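Local coordinates for KLLA0B12012p (Kluyveromyces lactis, PDB 6Y3P), which probably binds ATP through its C-terminal ATP-grasp domain of the tubulin-tyrosine ligase family, and as Pby1 is a direct partner of the mRNA decapping enzyme Dcp2, at residues L12-T17 with Y52-Q57; E138-L143 with Y200-L205; R234-F239 with K360-E365. All coordinates share one frame; numbering follows the deposited sequence.

Interaction 1 of 3, residues L12-T17 with Y52-Q57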
loop_
_atom_site.group_PDB
_atom_site.type_symbol
_atom_site.label_atom_id
_atom_site.label_comp_id
_atom_site.label_asym_id
_atom_site.label_seq_id
_atom_site.Cartn_x
_atom_site.Cartn_y
_atom_site.Cartn_z
ATOM N N LEU A 12 -5.177 -6.450 23.908
ATOM C CA LEU A 12 -5.887 -6.598 22.631
ATOM C C LEU A 12 -7.226 -5.879 22.741
ATOM O O LEU A 12 -8.183 -6.463 23.230
ATOM C CB LEU A 12 -6.071 -8.098 22.321
ATOM C CG LEU A 12 -6.597 -8.521 20.931
ATOM C CD1 LEU A 12 -5.737 -7.951 19.790
ATOM C CD2 LEU A 12 -6.648 -10.049 20.830
ATOM N N THR A 13 -7.266 -4.599 22.332
ATOM C CA THR A 13 -8.440 -3.704 22.427
ATOM C C THR A 13 -9.350 -3.744 21.190
ATOM O O THR A 13 -10.351 -3.023 21.121
ATOM C CB THR A 13 -8.011 -2.266 22.762
ATOM O OG1 THR A 13 -7.176 -1.763 21.719
ATOM C CG2 THR A 13 -7.315 -2.170 24.109
ATOM N N ILE A 14 -9.013 -4.595 20.233
ATOM C CA ILE A 14 -9.784 -4.766 19.025
ATOM C C ILE A 14 -11.110 -5.458 19.333
ATOM O O ILE A 14 -11.132 -6.428 20.101
ATOM C CB ILE A 14 -8.911 -5.459 17.954
ATOM C CG1 ILE A 14 -8.396 -4.400 16.988
ATOM C CG2 ILE A 14 -9.602 -6.619 17.215
ATOM C CD1 ILE A 14 -7.065 -4.609 16.543
ATOM N N PRO A 15 -12.235 -4.926 18.788
ATOM C CA PRO A 15 -13.533 -5.573 19.010
ATOM C C PRO A 15 -13.499 -7.037 18.599
ATOM O O PRO A 15 -12.923 -7.389 17.563
ATOM C CB PRO A 15 -14.477 -4.765 18.115
ATOM C CG PRO A 15 -13.820 -3.434 17.995
ATOM C CD PRO A 15 -12.374 -3.758 17.894
ATOM N N GLU A 16 -14.077 -7.886 19.451
ATOM C CA GLU A 16 -14.198 -9.337 19.291
ATOM C C GLU A 16 -14.966 -9.708 18.017
ATOM O O GLU A 16 -14.900 -10.855 17.580
ATOM C CB GLU A 16 -14.840 -9.952 20.546
ATOM C CG GLU A 16 -14.006 -9.740 21.800
ATOM C CD GLU A 16 -14.582 -10.300 23.087
ATOM O OE1 GLU A 16 -14.673 -11.544 23.210
ATOM O OE2 GLU A 16 -14.892 -9.495 23.993
ATOM N N THR A 17 -15.644 -8.719 17.396
ATOM C CA THR A 17 -16.351 -8.882 16.132
ATOM C C THR A 17 -15.399 -8.814 14.946
ATOM O O THR A 17 -15.771 -9.274 13.863
ATOM C CB THR A 17 -17.485 -7.864 15.960
ATOM O OG1 THR A 17 -17.091 -6.577 16.440
ATOM C CG2 THR A 17 -18.774 -8.322 16.604
ATOM N N TYR A 52 -2.088 -4.353 20.852
ATOM C CA TYR A 52 -2.553 -4.511 19.502
ATOM C C TYR A 52 -3.966 -3.932 19.533
ATOM O O TYR A 52 -4.840 -4.449 20.238
ATOM C CB TYR A 52 -2.533 -5.980 19.023
ATOM C CG TYR A 52 -2.649 -6.099 17.516
ATOM C CD1 TYR A 52 -3.832 -5.776 16.861
ATOM C CD2 TYR A 52 -1.559 -6.469 16.737
ATOM C CE1 TYR A 52 -3.934 -5.831 15.470
ATOM C CE2 TYR A 52 -1.657 -6.559 15.345
ATOM C CZ TYR A 52 -2.848 -6.226 14.714
ATOM O OH TYR A 52 -2.988 -6.288 13.342
ATOM N N GLY A 53 -4.133 -2.796 18.864
ATOM C CA GLY A 53 -5.404 -2.097 18.781
ATOM C C GLY A 53 -5.667 -1.476 17.424
ATOM O O GLY A 53 -4.840 -1.567 16.522
ATOM N N ASP A 54 -6.845 -0.846 17.268
ATOM C CA ASP A 54 -7.220 -0.063 16.090
ATOM C C ASP A 54 -6.454 1.240 16.262
ATOM O O ASP A 54 -6.043 1.527 17.387
ATOM C CB ASP A 54 -8.741 0.180 16.032
ATOM C CG ASP A 54 -9.534 -1.070 15.708
ATOM O OD1 ASP A 54 -9.165 -1.779 14.738
ATOM O OD2 ASP A 54 -10.515 -1.348 16.423
ATOM N N TYR A 55 -6.182 1.977 15.163
ATOM C CA TYR A 55 -5.348 3.179 15.204
ATOM C C TYR A 55 -5.706 4.150 16.312
ATOM O O TYR A 55 -4.816 4.560 17.061
ATOM C CB TYR A 55 -5.273 3.908 13.849
ATOM C CG TYR A 55 -4.260 5.031 13.883
ATOM C CD1 TYR A 55 -2.905 4.769 14.090
ATOM C CD2 TYR A 55 -4.659 6.362 13.779
ATOM C CE1 TYR A 55 -1.967 5.799 14.149
ATOM C CE2 TYR A 55 -3.734 7.404 13.848
ATOM C CZ TYR A 55 -2.385 7.119 14.024
ATOM O OH TYR A 55 -1.462 8.143 14.072
ATOM N N GLU A 56 -7.005 4.463 16.448
ATOM C CA GLU A 56 -7.523 5.385 17.450
ATOM C C GLU A 56 -7.413 4.884 18.894
ATOM O O GLU A 56 -7.401 5.725 19.795
ATOM C CB GLU A 56 -8.980 5.806 17.127
ATOM C CG GLU A 56 -9.141 6.778 15.952
ATOM C CD GLU A 56 -8.067 7.830 15.693
ATOM O OE1 GLU A 56 -7.584 7.909 14.538
ATOM O OE2 GLU A 56 -7.713 8.580 16.634
ATOM N N GLN A 57 -7.328 3.540 19.132
ATOM C CA GLN A 57 -7.223 3.024 20.520
ATOM C C GLN A 57 -5.769 3.118 21.041
ATOM O O GLN A 57 -5.532 3.052 22.254
ATOM C CB GLN A 57 -7.720 1.569 20.644
ATOM C CG GLN A 57 -9.154 1.306 20.183
ATOM C CD GLN A 57 -9.413 -0.143 19.834
ATOM O OE1 GLN A 57 -8.510 -0.923 19.498
ATOM N NE2 GLN A 57 -10.665 -0.530 19.838
#
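L12 and Y52 end two neighbouring strands of a parallel sheet, and their final bridge is closed by T13 N donating to Y52 O over 3.2 Å, with a CA-H...O contact from L12 CA to the same oxygen. Strands 8-12 and 48-52 lie side by side in the four-stranded parallel sheet of the N-terminal part of this ATP-grasp chain, and both segments are the loops that leave its ends toward helices 21-31 and 60-65. Beyond the bridge the contact passes to side chains. T13 OG1, set at chi1 62° between its own backbone N and carbonyl carbon, donates to Q57 OE1 at 2.7 Å. The donor stands well above the amide plane of Q57, while D54 N reaches Q57 OE1 from the opposite face at 2.8 Å in a nearly straight bond (171°). Two donors thus grip one carbonyl oxygen and restrain the amide within its turn, where Q57 N also bonds to D54 O. T13 OG1 also bonds H51 NE2 of strand 48-52, and G53 N bonds N72 OD1, just beyond strand 69-71.

L12 and I14 make the apolar part of the contact. L12 runs alongside Y52, pointing the same way, with L12 CD1 3.8 Å from Y52 CB. I14 CD1 comes to the edge of the tyrosine ring, in its plane and 3.5 Å from Y52 CD1. The side chain of D54 crosses that of I14 at about a right angle, setting its carboxylate against aliphatic carbons: D54 OD1 lies 3.5 Å from I14 CG1, and D54 OD2 rests 3.4 Å from P15 CD.

Interaction 2 of 3, residues E138-L143 with Y200-L205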
loop_
_atom_site.group_PDB
_atom_site.type_symbol
_atom_site.label_atom_id
_atom_site.label_comp_id
_atom_site.label_asym_id
_atom_site.label_seq_id
_atom_site.Cartn_x
_atom_site.Cartn_y
_atom_site.Cartn_z
ATOM N N GLU A 138 6.448 9.267 -22.753
ATOM C CA GLU A 138 6.707 7.837 -22.537
ATOM C C GLU A 138 5.591 7.088 -21.805
ATOM O O GLU A 138 5.672 5.860 -21.716
ATOM C CB GLU A 138 8.029 7.637 -21.753
ATOM C CG GLU A 138 9.270 8.235 -22.401
ATOM C CD GLU A 138 10.544 7.426 -22.244
ATOM O OE1 GLU A 138 10.868 7.026 -21.101
ATOM O OE2 GLU A 138 11.229 7.204 -23.270
ATOM N N LYS A 139 4.582 7.800 -21.250
ATOM C CA LYS A 139 3.538 7.180 -20.427
ATOM C C LYS A 139 2.118 7.562 -20.772
ATOM O O LYS A 139 1.893 8.576 -21.437
ATOM C CB LYS A 139 3.787 7.539 -18.945
ATOM C CG LYS A 139 4.945 6.792 -18.322
ATOM C CD LYS A 139 5.482 7.484 -17.100
ATOM C CE LYS A 139 6.879 6.993 -16.794
ATOM N NZ LYS A 139 7.413 7.582 -15.542
ATOM N N TRP A 140 1.147 6.764 -20.260
ATOM C CA TRP A 140 -0.292 7.023 -20.356
ATOM C C TRP A 140 -0.688 7.672 -19.041
ATOM O O TRP A 140 -0.007 7.500 -18.018
ATOM C CB TRP A 140 -1.113 5.748 -20.602
ATOM C CG TRP A 140 -0.822 5.081 -21.919
ATOM C CD1 TRP A 140 0.379 4.600 -22.350
ATOM C CD2 TRP A 140 -1.749 4.859 -22.987
ATOM N NE1 TRP A 140 0.257 4.091 -23.620
ATOM C CE2 TRP A 140 -1.042 4.224 -24.030
ATOM C CE3 TRP A 140 -3.109 5.145 -23.169
ATOM C CZ2 TRP A 140 -1.661 3.832 -25.220
ATOM C CZ3 TRP A 140 -3.714 4.787 -24.361
ATOM C CH2 TRP A 140 -2.992 4.143 -25.371
ATOM N N TRP A 141 -1.742 8.485 -19.080
ATOM C CA TRP A 141 -2.137 9.248 -17.913
ATOM C C TRP A 141 -3.606 9.296 -17.804
ATOM O O TRP A 141 -4.340 9.151 -18.785
ATOM C CB TRP A 141 -1.603 10.702 -18.000
ATOM C CG TRP A 141 -0.121 10.795 -18.099
ATOM C CD1 TRP A 141 0.624 10.794 -19.241
ATOM C CD2 TRP A 141 0.807 10.747 -17.009
ATOM N NE1 TRP A 141 1.967 10.760 -18.929
ATOM C CE2 TRP A 141 2.106 10.761 -17.562
ATOM C CE3 TRP A 141 0.669 10.761 -15.614
ATOM C CZ2 TRP A 141 3.258 10.836 -16.765
ATOM C CZ3 TRP A 141 1.812 10.804 -14.823
ATOM C CH2 TRP A 141 3.087 10.846 -15.399
ATOM N N ILE A 142 -4.041 9.557 -16.612
ATOM C CA ILE A 142 -5.440 9.711 -16.349
ATOM C C ILE A 142 -5.648 11.021 -15.575
ATOM O O ILE A 142 -4.834 11.366 -14.707
ATOM C CB ILE A 142 -5.973 8.402 -15.720
ATOM C CG1 ILE A 142 -7.393 8.173 -16.148
ATOM C CG2 ILE A 142 -5.771 8.259 -14.202
ATOM C CD1 ILE A 142 -7.601 6.851 -16.411
ATOM N N LEU A 143 -6.632 11.824 -16.024
ATOM C CA LEU A 143 -7.009 13.095 -15.412
ATOM C C LEU A 143 -8.235 12.822 -14.526
ATOM O O LEU A 143 -9.342 12.670 -15.037
ATOM C CB LEU A 143 -7.291 14.175 -16.469
ATOM C CG LEU A 143 -7.773 15.539 -15.921
ATOM C CD1 LEU A 143 -6.647 16.320 -15.238
ATOM C CD2 LEU A 143 -8.452 16.351 -16.995
ATOM N N TYR A 200 -1.302 6.011 -15.837
ATOM C CA TYR A 200 -2.294 4.996 -16.138
ATOM C C TYR A 200 -1.679 3.777 -16.812
ATOM O O TYR A 200 -0.904 3.907 -17.759
ATOM C CB TYR A 200 -3.444 5.627 -16.957
ATOM C CG TYR A 200 -4.426 4.648 -17.559
ATOM C CD1 TYR A 200 -5.433 4.072 -16.785
ATOM C CD2 TYR A 200 -4.384 4.336 -18.912
ATOM C CE1 TYR A 200 -6.353 3.180 -17.344
ATOM C CE2 TYR A 200 -5.280 3.433 -19.473
ATOM C CZ TYR A 200 -6.258 2.847 -18.686
ATOM O OH TYR A 200 -7.151 1.981 -19.272
ATOM N N LEU A 201 -2.044 2.598 -16.327
ATOM C CA LEU A 201 -1.620 1.309 -16.865
ATOM C C LEU A 201 -2.652 0.832 -17.942
ATOM O O LEU A 201 -3.701 0.258 -17.624
ATOM C CB LEU A 201 -1.478 0.316 -15.702
ATOM C CG LEU A 201 -0.804 -1.003 -16.042
ATOM C CD1 LEU A 201 0.590 -1.008 -15.544
ATOM C CD2 LEU A 201 -1.561 -2.152 -15.434
ATOM N N HIS A 202 -2.349 1.131 -19.219
ATOM C CA HIS A 202 -3.206 0.828 -20.384
ATOM C C HIS A 202 -3.184 -0.658 -20.726
ATOM O O HIS A 202 -4.101 -1.188 -21.348
ATOM C CB HIS A 202 -2.745 1.667 -21.601
ATOM C CG HIS A 202 -1.526 1.125 -22.303
ATOM N ND1 HIS A 202 -0.256 1.255 -21.757
ATOM C CD2 HIS A 202 -1.433 0.426 -23.462
ATOM C CE1 HIS A 202 0.569 0.645 -22.605
ATOM N NE2 HIS A 202 -0.096 0.122 -23.639
ATOM N N ASN A 203 -2.130 -1.300 -20.243
ATOM C CA ASN A 203 -1.570 -2.629 -20.415
ATOM C C ASN A 203 -1.928 -3.620 -19.238
ATOM O O ASN A 203 -1.019 -4.324 -18.836
ATOM C CB ASN A 203 -0.037 -2.318 -20.319
ATOM C CG ASN A 203 0.877 -3.187 -21.104
ATOM O OD1 ASN A 203 0.534 -3.719 -22.164
ATOM N ND2 ASN A 203 2.103 -3.265 -20.643
ATOM N N PRO A 204 -3.109 -3.716 -18.590
ATOM C CA PRO A 204 -3.214 -4.662 -17.460
ATOM C C PRO A 204 -3.120 -6.137 -17.851
ATOM O O PRO A 204 -3.535 -6.479 -18.935
ATOM C CB PRO A 204 -4.585 -4.315 -16.844
ATOM C CG PRO A 204 -5.372 -3.878 -17.974
ATOM C CD PRO A 204 -4.406 -3.054 -18.816
ATOM N N LEU A 205 -2.552 -6.983 -16.990
ATOM C CA LEU A 205 -2.448 -8.425 -17.211
ATOM C C LEU A 205 -3.865 -8.998 -17.123
ATOM O O LEU A 205 -4.571 -8.798 -16.123
ATOM C CB LEU A 205 -1.532 -9.079 -16.151
ATOM C CG LEU A 205 -1.378 -10.602 -16.171
ATOM C CD1 LEU A 205 -0.882 -11.109 -17.523
ATOM C CD2 LEU A 205 -0.456 -11.062 -15.040
#
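W140 and H202 meet face to face in an offset stack: the imidazole lies over the five-membered ring of the indole with centroids 3.9 Å apart and planes only 9° from parallel. Although the rings are nearly parallel, the two side chains come in at about a right angle to each other. W140 NE1 sits over the imidazole near its rim, 3.4 Å from H202 ND1, at an angle too poor for a hydrogen bond, which leaves the pair a pi stack. At the other end of the indole H202 CB makes a CH-pi contact, 3.9 Å from the centroid of the six-membered ring. A chi1 of 79°, which places CG of H202 between its backbone N and carbonyl carbon, brings the imidazole over the indole face. N203 CB sits over the opposite imidazole face, toward its rim, and K158 adds a cation-pi partner to W140.

Y200 stands between W140 and I142. Its ring receives W140 CB at the edge, in plane, while I142 CD1 approaches obliquely, 3.5 Å from Y200 CD1. In the backbone, Y200 N donates to W140 O at 2.9 Å, almost linearly (178°) but from above the carbonyl plane.

On strand 154-157, I156 touches W140, I142 and Y200, and I154 touches I142. The contact joins strand 140-145 to the exit of its antiparallel neighbour 194-200, within the five-stranded antiparallel sheet of the ATP-grasp domain.

Interaction 3 of 3, residues R234-F239 with K360-E365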
loop_
_atom_site.group_PDB
_atom_site.type_symbol
_atom_site.label_atom_id
_atom_site.label_comp_id
_atom_site.label_asym_id
_atom_site.label_seq_id
_atom_site.Cartn_x
_atom_site.Cartn_y
_atom_site.Cartn_z
ATOM N N ARG A 234 2.273 -14.737 0.748
ATOM C CA ARG A 234 0.950 -15.242 0.395
ATOM C C ARG A 234 0.128 -13.982 0.136
ATOM O O ARG A 234 -0.376 -13.350 1.069
ATOM C CB ARG A 234 0.377 -16.108 1.519
ATOM C CG ARG A 234 1.240 -17.362 1.818
ATOM C CD ARG A 234 0.514 -18.366 2.718
ATOM N NE ARG A 234 -0.723 -18.856 2.100
ATOM C CZ ARG A 234 -1.691 -19.492 2.744
ATOM N NH1 ARG A 234 -1.574 -19.755 4.041
ATOM N NH2 ARG A 234 -2.781 -19.885 2.094
ATOM N N MET A 235 0.139 -13.529 -1.120
ATOM C CA MET A 235 -0.506 -12.289 -1.516
ATOM C C MET A 235 -1.917 -12.490 -2.103
ATOM O O MET A 235 -2.344 -13.618 -2.356
ATOM C CB MET A 235 0.397 -11.474 -2.449
ATOM C CG MET A 235 1.874 -11.663 -2.201
ATOM S SD MET A 235 2.813 -10.574 -3.291
ATOM C CE MET A 235 4.482 -10.819 -2.633
ATOM N N LEU A 236 -2.661 -11.399 -2.246
ATOM C CA LEU A 236 -4.039 -11.449 -2.718
ATOM C C LEU A 236 -4.160 -10.782 -4.058
ATOM O O LEU A 236 -3.505 -9.766 -4.319
ATOM C CB LEU A 236 -4.962 -10.694 -1.732
ATOM C CG LEU A 236 -5.410 -11.367 -0.421
ATOM C CD1 LEU A 236 -4.243 -11.721 0.456
ATOM C CD2 LEU A 236 -6.278 -10.441 0.377
ATOM N N ALA A 237 -5.041 -11.320 -4.882
ATOM C CA ALA A 237 -5.399 -10.756 -6.169
ATOM C C ALA A 237 -6.888 -10.400 -6.029
ATOM O O ALA A 237 -7.709 -11.270 -5.746
ATOM C CB ALA A 237 -5.176 -11.766 -7.292
ATOM N N LEU A 238 -7.192 -9.104 -6.150
ATOM C CA LEU A 238 -8.522 -8.533 -6.023
ATOM C C LEU A 238 -8.917 -8.125 -7.419
ATOM O O LEU A 238 -8.310 -7.235 -7.999
ATOM C CB LEU A 238 -8.510 -7.315 -5.051
ATOM C CG LEU A 238 -7.602 -7.477 -3.797
ATOM C CD1 LEU A 238 -6.946 -6.201 -3.422
ATOM C CD2 LEU A 238 -8.339 -8.001 -2.640
ATOM N N PHE A 239 -9.887 -8.846 -7.987
ATOM C CA PHE A 239 -10.367 -8.651 -9.354
ATOM C C PHE A 239 -11.483 -7.627 -9.466
ATOM O O PHE A 239 -12.325 -7.510 -8.566
ATOM C CB PHE A 239 -10.823 -9.985 -9.940
ATOM C CG PHE A 239 -9.677 -10.928 -10.194
ATOM C CD1 PHE A 239 -9.242 -11.805 -9.204
ATOM C CD2 PHE A 239 -9.041 -10.959 -11.433
ATOM C CE1 PHE A 239 -8.183 -12.688 -9.444
ATOM C CE2 PHE A 239 -7.962 -11.819 -11.660
ATOM C CZ PHE A 239 -7.545 -12.677 -10.665
ATOM N N LYS A 360 -8.888 -17.500 5.107
ATOM C CA LYS A 360 -8.754 -17.479 6.563
ATOM C C LYS A 360 -7.417 -18.092 6.968
ATOM O O LYS A 360 -6.793 -17.599 7.905
ATOM C CB LYS A 360 -9.915 -18.234 7.239
ATOM C CG LYS A 360 -10.001 -18.025 8.762
ATOM C CD LYS A 360 -9.545 -19.249 9.550
ATOM C CE LYS A 360 -10.693 -20.051 10.115
ATOM N NZ LYS A 360 -11.180 -19.482 11.397
ATOM N N ASN A 361 -6.993 -19.166 6.266
ATOM C CA ASN A 361 -5.727 -19.880 6.449
ATOM C C ASN A 361 -4.587 -18.891 6.171
ATOM O O ASN A 361 -3.622 -18.810 6.942
ATOM C CB ASN A 361 -5.650 -21.060 5.465
ATOM C CG ASN A 361 -4.431 -21.961 5.612
ATOM O OD1 ASN A 361 -3.293 -21.592 5.297
ATOM N ND2 ASN A 361 -4.657 -23.203 6.002
ATOM N N LEU A 362 -4.740 -18.111 5.093
ATOM C CA LEU A 362 -3.785 -17.093 4.682
ATOM C C LEU A 362 -3.567 -16.049 5.798
ATOM O O LEU A 362 -2.420 -15.707 6.079
ATOM C CB LEU A 362 -4.259 -16.431 3.365
ATOM C CG LEU A 362 -3.282 -15.474 2.693
ATOM C CD1 LEU A 362 -3.411 -15.519 1.189
ATOM C CD2 LEU A 362 -3.441 -14.043 3.223
ATOM N N ILE A 363 -4.666 -15.571 6.430
ATOM C CA ILE A 363 -4.628 -14.547 7.479
ATOM C C ILE A 363 -4.106 -15.150 8.804
ATOM O O ILE A 363 -3.371 -14.461 9.525
ATOM C CB ILE A 363 -6.003 -13.806 7.574
ATOM C CG1 ILE A 363 -6.263 -12.929 6.326
ATOM C CG2 ILE A 363 -6.213 -13.008 8.864
ATOM C CD1 ILE A 363 -5.295 -11.721 6.103
ATOM N N ASP A 364 -4.430 -16.452 9.082
ATOM C CA ASP A 364 -3.961 -17.182 10.276
ATOM C C ASP A 364 -2.438 -17.321 10.279
ATOM O O ASP A 364 -1.807 -17.163 11.317
ATOM C CB ASP A 364 -4.579 -18.582 10.328
ATOM C CG ASP A 364 -5.990 -18.668 10.863
ATOM O OD1 ASP A 364 -6.569 -17.608 11.187
ATOM O OD2 ASP A 364 -6.514 -19.804 10.972
ATOM N N GLU A 365 -1.857 -17.609 9.118
ATOM C CA GLU A 365 -0.421 -17.785 8.957
ATOM C C GLU A 365 0.277 -16.431 9.018
ATOM O O GLU A 365 1.423 -16.361 9.460
ATOM C CB GLU A 365 -0.133 -18.500 7.627
ATOM C CG GLU A 365 1.340 -18.805 7.422
ATOM C CD GLU A 365 1.745 -19.361 6.076
ATOM O OE1 GLU A 365 0.932 -20.083 5.454
ATOM O OE2 GLU A 365 2.903 -19.115 5.670
#
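R234 lays its guanidinium against the helix carrying N361, L362 and E365, in a strand-to-helix contact within the ATP-grasp fold that joins strand 228-239 of the large antiparallel sheet to helix 357-375. NH1 serves two acceptors one turn apart. R234 NH1 donates to N361 OD1 over 2.8 Å (161°), a bond that lies in the carbonyl plane of the amide and close to the guanidinium plane, although the two groups are turned 66° against each other. The second bond, from R234 NH1 to E365 OE1 at 2.9 Å, is a salt bridge; here the nitrogen comes from above the carboxylate plane and the bond is more bent. Both acceptors lie at the guanidinium edge, while L362 CA packs over one face, 3.5 Å from R234 NH1. This packing and the paired bonds limit the rotation of the group.

Several features put these groups in place. The bend of the arginine chain at chi3 (61°) brings NH1 between the two acceptors, whereas E365 stays extended beyond CG and spans to R234 NH1. Backbone bonding from E365 N to N361 O fixes the spacing of the two acceptors. On the strand side, E281 of strand 279-281 takes R234 NE in another salt bridge, so the arginine connects two carboxylates and would probably have its positive charge well supported. Y232 OH adds a hydrogen bond to L362 O.

The apolar part centres on L362, which touches both R234 and L236 of the other segment. L362 CD1 lies 3.8 Å from R234 CB, and L362 CD2 meets L236 CD1 at 3.7 Å.

The contacts follow one another along the chain, each closing before the next opens, and none touches another. Interaction 1, at the ends of the parallel sheet, and interaction 2, in the five-stranded antiparallel sheet, lie on opposite sides of the chain's centre, with their own centres 39 Å apart. Interaction 3 comes within about 9 Å of the first and 6 Å of the second, nearest atoms. From interaction 2, the chain runs on from 200-205 into strand 215-224, a partner of strand 228-239 in interaction 3. The large sheet is thus connected to interaction 2 by chain continuity, and to interaction 1 through helix 357-375, whose K360 and D364 touch helix 21-31 after the first loop.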